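Local coordinates for protein beta-fructofuranosidase (Arthrobacter, PDB 3WPU) that belongs to the levansucrase/invertase family of the beta-fructosidase clan, whose members are built as five-bladed beta-propellers around a central pocket, at residues A44-S50 with P396-F401; N243-F248 with D335-Q341; Q304-L310 with P326-C332. One frame throughout, in Å; residues are numbered along the deposited sequence.

How the interactions relate
Interaction 1 closes the longest loop of the chain among the three, and along the sequence interactions 2 and 3 are nested inside it. In space it stands apart, its centre about 28 Å from that of interaction 2 and about 29 Å from that of interaction 3, in loops at the periphery of the propeller. Interactions 2 and 3 are neighbours, with centres about 10 Å apart, and Pro340 CB packs on Val308 CG1 at 3.7 Å. Interaction 3 lies in the blade whose edge strand is 245-250, while segment 335-341 leads into the next sheet. Interaction 2 probably lines the central pocket of the propeller; Asp246 OD1 is hydrogen-bonded to a glycerol, probably from the crystallisation liquor.

Interaction 1 (A44-S50 with P396-F401); sequences APSRENS and PTNLNF
An Asx turn in one peripheral loop docks onto the backbone of another here: the amide of Asn398 reaches the carbonyls at the start of the type II turn Pro45 to Glu48, Ala44 O just before it and Pro45 O within it. Its CG lies anti to the backbone N (chi1 -162°), which carries Asn398 ND2 across to Ala44 O at 2.9 Å. That bond is nearly straight, 171°, and lies in the amide plane of Asn398, but it meets the carbonyl from above its plane. A second, weak bond runs from Asn398 ND2 to Pro45 O at 2.9 Å. Asn398 OD1 turns back within its own segment to accept Asn400 N at 2.9 Å, so both ends of this buried amide are held. Alongside, Asn49 OD1 takes Thr397 N at 3.0 Å and also receives Met51 N. Ser50 N gives a straight bond to Thr397 O at 2.8 Å. Ser50 OG accepts Leu399 N at 2.9 Å and is bonded in addition to Ser40 OG. Phe401 closes the end of the contact, its CE2 3.7 Å from Ser46 N. An Asx turn thus sits against a type II turn, joining two loops at the edge of the fold.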
loop_
_atom_site.group_PDB
_atom_site.type_symbol
_atom_site.label_atom_id
_atom_site.label_comp_id
_atom_site.label_asym_id
_atom_site.label_seq_id
_atom_site.Cartn_x
_atom_site.Cartn_y
_atom_site.Cartn_z
ATOM N N ALA A 44 -9.462 27.027 11.374
ATOM C CA ALA A 44 -9.962 26.649 10.054
ATOM C C ALA A 44 -11.476 26.465 10.115
ATOM O O ALA A 44 -11.986 25.659 10.901
ATOM C CB ALA A 44 -9.274 25.390 9.536
ATOM N N PRO A 45 -12.211 27.229 9.297
ATOM C CA PRO A 45 -13.666 27.130 9.438
ATOM C C PRO A 45 -14.290 25.876 8.803
ATOM O O PRO A 45 -13.603 25.092 8.122
ATOM C CB PRO A 45 -14.172 28.388 8.736
ATOM C CG PRO A 45 -13.106 28.826 7.826
ATOM C CD PRO A 45 -11.798 28.212 8.284
ATOM N N SER A 46 -15.591 25.711 9.044
ATOM C CA SER A 46 -16.388 24.618 8.514
ATOM C C SER A 46 -16.000 24.229 7.089
ATOM O O SER A 46 -15.929 25.071 6.194
ATOM C CB SER A 46 -17.884 25.009 8.531
ATOM O OG SER A 46 -18.682 23.919 8.111
ATOM N N ARG A 47 -15.731 22.934 6.907
ATOM C CA ARG A 47 -15.411 22.313 5.609
ATOM C C ARG A 47 -14.082 22.705 4.943
ATOM O O ARG A 47 -13.810 22.262 3.830
ATOM C CB ARG A 47 -16.561 22.522 4.620
ATOM C CG ARG A 47 -17.893 22.068 5.166
ATOM C CD ARG A 47 -18.954 22.000 4.090
ATOM N NE ARG A 47 -20.169 21.430 4.643
ATOM C CZ ARG A 47 -21.379 21.578 4.109
ATOM N NH1 ARG A 47 -21.539 22.270 2.985
ATOM N NH2 ARG A 47 -22.428 21.029 4.701
ATOM N N GLU A 48 -13.255 23.516 5.600
ATOM C CA GLU A 48 -11.947 23.863 5.075
ATOM C C GLU A 48 -10.905 22.961 5.712
ATOM O O GLU A 48 -11.119 22.466 6.806
ATOM C CB GLU A 48 -11.629 25.321 5.346
ATOM C CG GLU A 48 -12.664 26.230 4.681
ATOM C CD GLU A 48 -12.247 27.680 4.590
ATOM O OE1 GLU A 48 -13.125 28.503 4.208
ATOM O OE2 GLU A 48 -11.077 28.009 4.900
ATOM N N ASN A 49 -9.823 22.717 4.989
ATOM C CA ASN A 49 -8.677 21.959 5.509
ATOM C C ASN A 49 -7.993 22.702 6.655
ATOM O O ASN A 49 -7.745 23.905 6.552
ATOM C CB ASN A 49 -7.700 21.767 4.360
ATOM C CG ASN A 49 -6.528 20.892 4.718
ATOM O OD1 ASN A 49 -6.615 20.014 5.567
ATOM N ND2 ASN A 49 -5.430 21.119 4.033
ATOM N N SER A 50 -7.688 21.981 7.740
ATOM C CA SER A 50 -6.941 22.540 8.867
ATOM C C SER A 50 -5.478 22.103 8.899
ATOM O O SER A 50 -4.731 22.587 9.750
ATOM C CB SER A 50 -7.591 22.175 10.204
ATOM O OG SER A 50 -7.425 20.805 10.560
ATOM N N PRO A 396 -7.527 16.104 2.672
ATOM C CA PRO A 396 -7.879 17.388 3.260
ATOM C C PRO A 396 -8.896 17.128 4.362
ATOM O O PRO A 396 -9.849 16.374 4.143
ATOM C CB PRO A 396 -8.504 18.168 2.099
ATOM C CG PRO A 396 -8.554 17.265 0.930
ATOM C CD PRO A 396 -7.720 16.056 1.213
ATOM N N THR A 397 -8.673 17.764 5.516
ATOM C CA THR A 397 -9.266 17.371 6.780
ATOM C C THR A 397 -9.307 18.566 7.716
ATOM O O THR A 397 -8.300 19.242 7.908
ATOM C CB THR A 397 -8.380 16.280 7.471
ATOM O OG1 THR A 397 -8.360 15.096 6.675
ATOM C CG2 THR A 397 -8.911 15.930 8.871
ATOM N N ASN A 398 -10.491 18.841 8.278
ATOM C CA ASN A 398 -10.593 19.779 9.374
ATOM C C ASN A 398 -10.671 19.047 10.690
ATOM O O ASN A 398 -11.719 18.497 11.032
ATOM C CB ASN A 398 -11.820 20.702 9.217
ATOM C CG ASN A 398 -11.706 21.947 10.101
ATOM O OD1 ASN A 398 -11.184 21.872 11.210
ATOM N ND2 ASN A 398 -12.185 23.098 9.607
ATOM N N LEU A 399 -9.564 19.032 11.442
ATOM C CA LEU A 399 -9.537 18.292 12.715
ATOM C C LEU A 399 -10.402 18.929 13.790
ATOM O O LEU A 399 -10.678 18.288 14.801
ATOM C CB LEU A 399 -8.107 18.092 13.234
ATOM C CG LEU A 399 -7.224 17.115 12.455
ATOM C CD1 LEU A 399 -5.885 17.030 13.176
ATOM C CD2 LEU A 399 -7.834 15.732 12.287
ATOM N N ASN A 400 -10.861 20.168 13.547
ATOM C CA ASN A 400 -11.761 20.851 14.464
ATOM C C ASN A 400 -13.201 20.354 14.381
ATOM O O ASN A 400 -14.027 20.749 15.198
ATOM C CB ASN A 400 -11.727 22.366 14.240
ATOM C CG ASN A 400 -10.317 22.911 14.285
ATOM O OD1 ASN A 400 -9.781 23.382 13.274
ATOM N ND2 ASN A 400 -9.702 22.805 15.430
ATOM N N PHE A 401 -13.494 19.480 13.424
ATOM C CA PHE A 401 -14.819 18.891 13.271
ATOM C C PHE A 401 -14.734 17.375 13.194
ATOM O O PHE A 401 -13.666 16.797 12.883
ATOM C CB PHE A 401 -15.514 19.482 12.038
ATOM C CG PHE A 401 -15.729 20.963 12.141
ATOM C CD1 PHE A 401 -16.805 21.461 12.862
ATOM C CD2 PHE A 401 -14.849 21.852 11.564
ATOM C CE1 PHE A 401 -16.994 22.822 12.994
ATOM C CE2 PHE A 401 -15.033 23.214 11.682
ATOM C CZ PHE A 401 -16.109 23.705 12.398
#

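Interaction 2 (N243-F248 with D335-Q341); sequences NFRDPF and DQTERPQ
Arg245 presents the edge of its guanidinium to Glu338, with the two flat groups almost perpendicular, 88° apart. Arg245 NH2 points straight at Glu338 OE1 (3.3 Å) in the guanidinium plane, but reaches that oxygen from above the carboxylate plane, making a salt bridge. Arg245 NH2 also gives a weaker, bent bond to Gln336 OE1 at 3.1 Å, whose amide is steeply turned from the guanidinium. Water 1 accepts from Arg245 NE at 2.8 Å and sits between the carboxylates of Asp246 and Glu338. Arg245, Asp246 and Pro247 form the RDP motif of this family, on strand 245-250 at the inner edge of one propeller blade; strand 340-345, which Pro340 belongs to, is the corresponding edge of another. Asp246 OD2 accepts Arg339 N at 3.1 Å on its anti side, while OD1 bonds to a glycerol. Glu338 OE2 pairs with Tyr421 OH. Water 2 donates to both Asp246 O and Pro340 O. Phe248, its CG anti to the backbone N (chi1 172°), turns a ring face to Gln341, whose CB sits 3.8 Å from the ring centroid in a CH-pi contact only 3° off the normal; the Gln341 amide continues to Val425 N.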
loop_
_atom_site.group_PDB
_atom_site.type_symbol
_atom_site.label_atom_id
_atom_site.label_comp_id
_atom_site.label_asym_id
_atom_site.label_seq_id
_atom_site.Cartn_x
_atom_site.Cartn_y
_atom_site.Cartn_z
ATOM N N ASN A 243 -5.874 -7.911 12.865
ATOM C CA ASN A 243 -5.402 -7.551 11.539
ATOM C C ASN A 243 -4.163 -8.339 11.176
ATOM O O ASN A 243 -3.271 -8.488 11.997
ATOM C CB ASN A 243 -5.071 -6.058 11.520
ATOM C CG ASN A 243 -6.259 -5.206 11.918
ATOM O OD1 ASN A 243 -6.255 -4.509 12.942
ATOM N ND2 ASN A 243 -7.266 -5.253 11.107
ATOM N N PHE A 244 -4.110 -8.812 9.939
ATOM C CA PHE A 244 -2.951 -9.605 9.450
ATOM C C PHE A 244 -3.091 -9.685 7.949
ATOM O O PHE A 244 -3.940 -10.410 7.442
ATOM C CB PHE A 244 -2.893 -11.001 10.082
ATOM C CG PHE A 244 -1.624 -11.744 9.751
ATOM C CD1 PHE A 244 -0.480 -11.562 10.504
ATOM C CD2 PHE A 244 -1.596 -12.629 8.686
ATOM C CE1 PHE A 244 0.694 -12.221 10.153
ATOM C CE2 PHE A 244 -0.442 -13.307 8.358
ATOM C CZ PHE A 244 0.702 -13.099 9.098
ATOM N N ARG A 245 -2.362 -8.845 7.239
ATOM C CA ARG A 245 -2.540 -8.726 5.791
ATOM C C ARG A 245 -1.499 -7.854 5.125
ATOM O O ARG A 245 -0.666 -7.241 5.805
ATOM C CB ARG A 245 -3.959 -8.150 5.490
ATOM C CG ARG A 245 -4.263 -6.803 6.108
ATOM C CD ARG A 245 -5.668 -6.361 5.677
ATOM N NE ARG A 245 -6.090 -5.140 6.334
ATOM C CZ ARG A 245 -6.625 -5.045 7.543
ATOM N NH1 ARG A 245 -6.872 -6.118 8.283
ATOM N NH2 ARG A 245 -6.979 -3.853 8.003
ATOM N N ASP A 246 -1.562 -7.835 3.794
ATOM C CA ASP A 246 -0.903 -6.865 2.909
ATOM C C ASP A 246 0.631 -7.081 2.786
ATOM O O ASP A 246 1.388 -6.176 3.137
ATOM C CB ASP A 246 -1.122 -5.427 3.369
ATOM C CG ASP A 246 -2.603 -5.029 3.491
ATOM O OD1 ASP A 246 -3.465 -5.744 2.954
ATOM O OD2 ASP A 246 -2.889 -4.024 4.230
ATOM N N PRO A 247 1.056 -8.220 2.223
ATOM C CA PRO A 247 2.505 -8.492 2.066
ATOM C C PRO A 247 3.153 -7.644 0.953
ATOM O O PRO A 247 2.655 -7.597 -0.184
ATOM C CB PRO A 247 2.532 -9.966 1.662
ATOM C CG PRO A 247 1.238 -10.173 0.962
ATOM C CD PRO A 247 0.265 -9.393 1.791
ATOM N N PHE A 248 4.285 -7.018 1.283
ATOM C CA PHE A 248 5.128 -6.285 0.341
ATOM C C PHE A 248 6.559 -6.830 0.480
ATOM O O PHE A 248 7.117 -6.726 1.562
ATOM C CB PHE A 248 5.107 -4.783 0.695
ATOM C CG PHE A 248 6.097 -3.943 -0.091
ATOM C CD1 PHE A 248 5.739 -3.388 -1.302
ATOM C CD2 PHE A 248 7.401 -3.741 0.370
ATOM C CE1 PHE A 248 6.628 -2.626 -2.052
ATOM C CE2 PHE A 248 8.289 -2.961 -0.363
ATOM C CZ PHE A 248 7.926 -2.426 -1.577
ATOM N N ASP A 335 -5.200 1.272 15.680
ATOM C CA ASP A 335 -5.568 -0.111 15.407
ATOM C C ASP A 335 -4.900 -0.645 14.141
ATOM O O ASP A 335 -4.633 -1.848 14.032
ATOM C CB ASP A 335 -7.109 -0.171 15.213
ATOM C CG ASP A 335 -7.641 -1.583 15.033
ATOM O OD1 ASP A 335 -7.200 -2.526 15.751
ATOM O OD2 ASP A 335 -8.535 -1.745 14.160
ATOM N N GLN A 336 -4.668 0.249 13.187
ATOM C CA GLN A 336 -4.392 -0.156 11.818
ATOM C C GLN A 336 -3.292 0.653 11.136
ATOM O O GLN A 336 -3.486 1.774 10.730
ATOM C CB GLN A 336 -5.703 -0.088 11.018
ATOM C CG GLN A 336 -6.683 -1.172 11.373
ATOM C CD GLN A 336 -7.787 -1.272 10.344
ATOM O OE1 GLN A 336 -8.433 -2.286 10.232
ATOM N NE2 GLN A 336 -7.957 -0.224 9.545
ATOM N N THR A 337 -2.089 0.071 11.050
ATOM C CA THR A 337 -1.046 0.592 10.207
ATOM C C THR A 337 -1.087 -0.294 8.952
ATOM O O THR A 337 -0.476 -1.362 8.896
ATOM C CB THR A 337 0.309 0.455 10.940
ATOM O OG1 THR A 337 0.345 -0.819 11.587
ATOM C CG2 THR A 337 0.440 1.519 12.032
ATOM N N GLU A 338 -1.868 0.124 7.961
ATOM C CA GLU A 338 -2.167 -0.714 6.816
ATOM C C GLU A 338 -1.156 -0.577 5.679
ATOM O O GLU A 338 -0.445 0.431 5.592
ATOM C CB GLU A 338 -3.561 -0.358 6.280
ATOM C CG GLU A 338 -4.615 -0.467 7.343
ATOM C CD GLU A 338 -6.004 -0.283 6.782
ATOM O OE1 GLU A 338 -6.495 -1.208 6.104
ATOM O OE2 GLU A 338 -6.616 0.749 7.110
ATOM N N ARG A 339 -1.148 -1.563 4.786
ATOM C CA ARG A 339 -0.373 -1.508 3.572
ATOM C C ARG A 339 1.052 -0.952 3.699
ATOM O O ARG A 339 1.465 -0.012 3.005
ATOM C CB ARG A 339 -1.144 -0.717 2.525
ATOM C CG ARG A 339 -0.677 -1.134 1.194
ATOM C CD ARG A 339 -1.400 -0.480 0.059
ATOM N NE ARG A 339 -0.783 -1.030 -1.128
ATOM C CZ ARG A 339 -1.278 -0.933 -2.341
ATOM N NH1 ARG A 339 -2.416 -0.239 -2.569
ATOM N NH2 ARG A 339 -0.606 -1.490 -3.320
ATOM N N PRO A 340 1.827 -1.562 4.587
ATOM C CA PRO A 340 3.185 -1.071 4.760
ATOM C C PRO A 340 4.055 -1.365 3.531
ATOM O O PRO A 340 3.907 -2.394 2.865
ATOM C CB PRO A 340 3.674 -1.849 5.972
ATOM C CG PRO A 340 2.912 -3.130 5.925
ATOM C CD PRO A 340 1.527 -2.708 5.455
ATOM N N GLN A 341 4.953 -0.437 3.241
ATOM C CA GLN A 341 6.014 -0.669 2.253
ATOM C C GLN A 341 7.273 0.004 2.732
ATOM O O GLN A 341 7.230 0.952 3.490
ATOM C CB GLN A 341 5.652 -0.122 0.872
ATOM C CG GLN A 341 5.342 1.369 0.882
ATOM C CD GLN A 341 4.890 1.928 -0.446
ATOM O OE1 GLN A 341 3.751 2.443 -0.545
ATOM N NE2 GLN A 341 5.755 1.873 -1.463
HETATM O O HOH W 1 -5.331 -3.102 4.578
HETATM O O HOH W 2 1.745 -3.701 1.863
#

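Interaction 3 (Q304-L310 with P326-C332); sequences QIGNVGL and PILSANC
Ile327 packs against Val308 and Leu310 from the bulged strand of an antiparallel hairpin, strands 305-313 and 321-331. From CB its side chain forks. Ile327 CG1 stands between the backbone N and the carbonyl carbon (chi1 55°), which brings it against Val308 CG1 at 3.9 Å and beside the carbonyl oxygen of Val308. Ile327 CD1, the tip of that branch, runs on along the same methyl, 4.1 Å from Val308 CG1. The other branch, Ile327 CG2, meets Leu310 instead, 4.0 Å from Leu310 CB and equally near Leu310 CD2, with the two side chains crossing at about a right angle. Val262 of the neighbouring strand 260-266 touches all three of these residues and continues the apolar patch.

The backbone explains how Ile327 comes to lie there. Ile327 and Leu328 both face Val308, a classic beta bulge. Val308 O accepts Ile327 N at 2.9 Å and, weakly, Leu328 N at 3.5 Å, while Val308 N donates to Leu328 O at 2.8 Å. Beyond the bulge Asn307 lies opposite Ser329 as a non-hydrogen-bonded pair, and Ala330 N bonds to Gly306 O. On the face of Asn307 the contacts are mixed: Asn307 ND2 lies 3.4 Å from Pro326 CG and makes a weak bond to Tyr232 O. Farther on, Asn331 OD1 rests against Ile305 CB at 3.4 Å and is hydrogen-bonded to Ser267 OG. Cys332, just after, is tied by a disulfide to Cys276.

The chemistry thus changes along the hairpin: at the bulge aliphatic side chains pack beside Val308 O, which takes one good and one weak bond, whereas at the other end Asn331 pairs with Ser267 and the Cys276-Cys332 disulfide adds a covalent tie, which implies a hairpin held by its surroundings as well as by its own ladder.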
loop_
_atom_site.group_PDB
_atom_site.type_symbol
_atom_site.label_atom_id
_atom_site.label_comp_id
_atom_site.label_asym_id
_atom_site.label_seq_id
_atom_site.Cartn_x
_atom_site.Cartn_y
_atom_site.Cartn_z
ATOM N N GLN A 304 -6.291 -0.234 20.552
ATOM C CA GLN A 304 -5.622 0.183 19.307
ATOM C C GLN A 304 -4.139 -0.157 19.413
ATOM O O GLN A 304 -3.366 0.618 19.994
ATOM C CB GLN A 304 -5.824 1.675 19.077
ATOM C CG GLN A 304 -7.224 2.049 18.610
ATOM C CD GLN A 304 -8.236 2.135 19.740
ATOM O OE1 GLN A 304 -7.993 2.797 20.753
ATOM N NE2 GLN A 304 -9.384 1.471 19.568
ATOM N N ILE A 305 -3.771 -1.317 18.871
ATOM C CA ILE A 305 -2.400 -1.851 19.018
ATOM C C ILE A 305 -1.902 -2.441 17.692
ATOM O O ILE A 305 -1.464 -3.614 17.595
ATOM C CB ILE A 305 -2.302 -2.864 20.179
ATOM C CG1 ILE A 305 -3.339 -3.997 20.029
ATOM C CG2 ILE A 305 -2.479 -2.170 21.515
ATOM C CD1 ILE A 305 -3.175 -5.143 20.999
ATOM N N GLY A 306 -1.955 -1.613 16.657
ATOM C CA GLY A 306 -1.466 -1.988 15.358
ATOM C C GLY A 306 0.040 -2.128 15.352
ATOM O O GLY A 306 0.734 -1.471 16.130
ATOM N N ASN A 307 0.519 -2.973 14.465
ATOM C CA ASN A 307 1.948 -3.050 14.187
ATOM C C ASN A 307 2.271 -3.315 12.723
ATOM O O ASN A 307 1.396 -3.629 11.897
ATOM C CB ASN A 307 2.717 -3.988 15.158
ATOM C CG ASN A 307 2.462 -5.481 14.929
ATOM O OD1 ASN A 307 1.780 -5.880 13.996
ATOM N ND2 ASN A 307 3.042 -6.314 15.799
ATOM N N VAL A 308 3.557 -3.208 12.409
ATOM C CA VAL A 308 4.070 -3.550 11.108
ATOM C C VAL A 308 5.077 -4.653 11.333
ATOM O O VAL A 308 6.049 -4.484 12.070
ATOM C CB VAL A 308 4.743 -2.365 10.361
ATOM C CG1 VAL A 308 5.363 -2.856 9.077
ATOM C CG2 VAL A 308 3.695 -1.286 10.073
ATOM N N GLY A 309 4.814 -5.775 10.680
ATOM C CA GLY A 309 5.666 -6.957 10.764
ATOM C C GLY A 309 6.727 -7.053 9.701
ATOM O O GLY A 309 6.695 -6.370 8.680
ATOM N N LEU A 310 7.721 -7.902 9.984
ATOM C CA LEU A 310 8.813 -8.212 9.068
ATOM C C LEU A 310 8.939 -9.744 9.008
ATOM O O LEU A 310 8.733 -10.442 10.025
ATOM C CB LEU A 310 10.132 -7.620 9.576
ATOM C CG LEU A 310 11.314 -7.689 8.603
ATOM C CD1 LEU A 310 11.126 -6.842 7.353
ATOM C CD2 LEU A 310 12.609 -7.309 9.321
ATOM N N PRO A 326 8.324 -7.498 15.120
ATOM C CA PRO A 326 7.778 -6.332 14.441
ATOM C C PRO A 326 8.752 -5.156 14.342
ATOM O O PRO A 326 9.598 -4.940 15.245
ATOM C CB PRO A 326 6.564 -5.930 15.319
ATOM C CG PRO A 326 6.324 -7.054 16.256
ATOM C CD PRO A 326 7.621 -7.820 16.375
ATOM N N ILE A 327 8.688 -4.424 13.250
ATOM C CA ILE A 327 9.557 -3.231 13.091
ATOM C C ILE A 327 8.961 -1.926 13.577
ATOM O O ILE A 327 9.710 -0.978 13.869
ATOM C CB ILE A 327 10.117 -3.060 11.654
ATOM C CG1 ILE A 327 8.989 -3.026 10.606
ATOM C CG2 ILE A 327 11.097 -4.180 11.322
ATOM C CD1 ILE A 327 9.451 -2.623 9.218
ATOM N N LEU A 328 7.631 -1.837 13.640
ATOM C CA LEU A 328 6.962 -0.651 14.166
ATOM C C LEU A 328 5.706 -1.083 14.922
ATOM O O LEU A 328 5.005 -2.022 14.495
ATOM C CB LEU A 328 6.580 0.291 13.031
ATOM C CG LEU A 328 5.926 1.614 13.446
ATOM C CD1 LEU A 328 6.970 2.596 13.959
ATOM C CD2 LEU A 328 5.078 2.220 12.332
ATOM N N SER A 329 5.500 -0.498 16.088
ATOM C CA SER A 329 4.249 -0.672 16.843
ATOM C C SER A 329 3.637 0.673 17.085
ATOM O O SER A 329 4.348 1.669 17.256
ATOM C CB SER A 329 4.466 -1.373 18.185
ATOM O OG SER A 329 5.392 -0.674 19.021
ATOM N N ALA A 330 2.300 0.683 17.103
ATOM C CA ALA A 330 1.490 1.845 17.365
ATOM C C ALA A 330 0.525 1.598 18.546
ATOM O O ALA A 330 -0.678 1.946 18.495
ATOM C CB ALA A 330 0.719 2.210 16.106
ATOM N N ASN A 331 1.055 0.987 19.598
ATOM C CA ASN A 331 0.262 0.638 20.780
ATOM C C ASN A 331 -0.277 1.884 21.450
ATOM O O ASN A 331 0.453 2.850 21.692
ATOM C CB ASN A 331 1.056 -0.204 21.779
ATOM C CG ASN A 331 1.486 -1.540 21.200
ATOM O OD1 ASN A 331 1.006 -1.977 20.167
ATOM N ND2 ASN A 331 2.442 -2.173 21.857
ATOM N N CYS A 332 -1.588 1.870 21.658
ATOM C CA CYS A 332 -2.357 3.023 22.113
ATOM C C CYS A 332 -2.293 4.243 21.174
ATOM O O CYS A 332 -2.459 5.383 21.612
ATOM C CB CYS A 332 -1.949 3.392 23.554
ATOM S SG CYS A 332 -2.407 2.083 24.720
#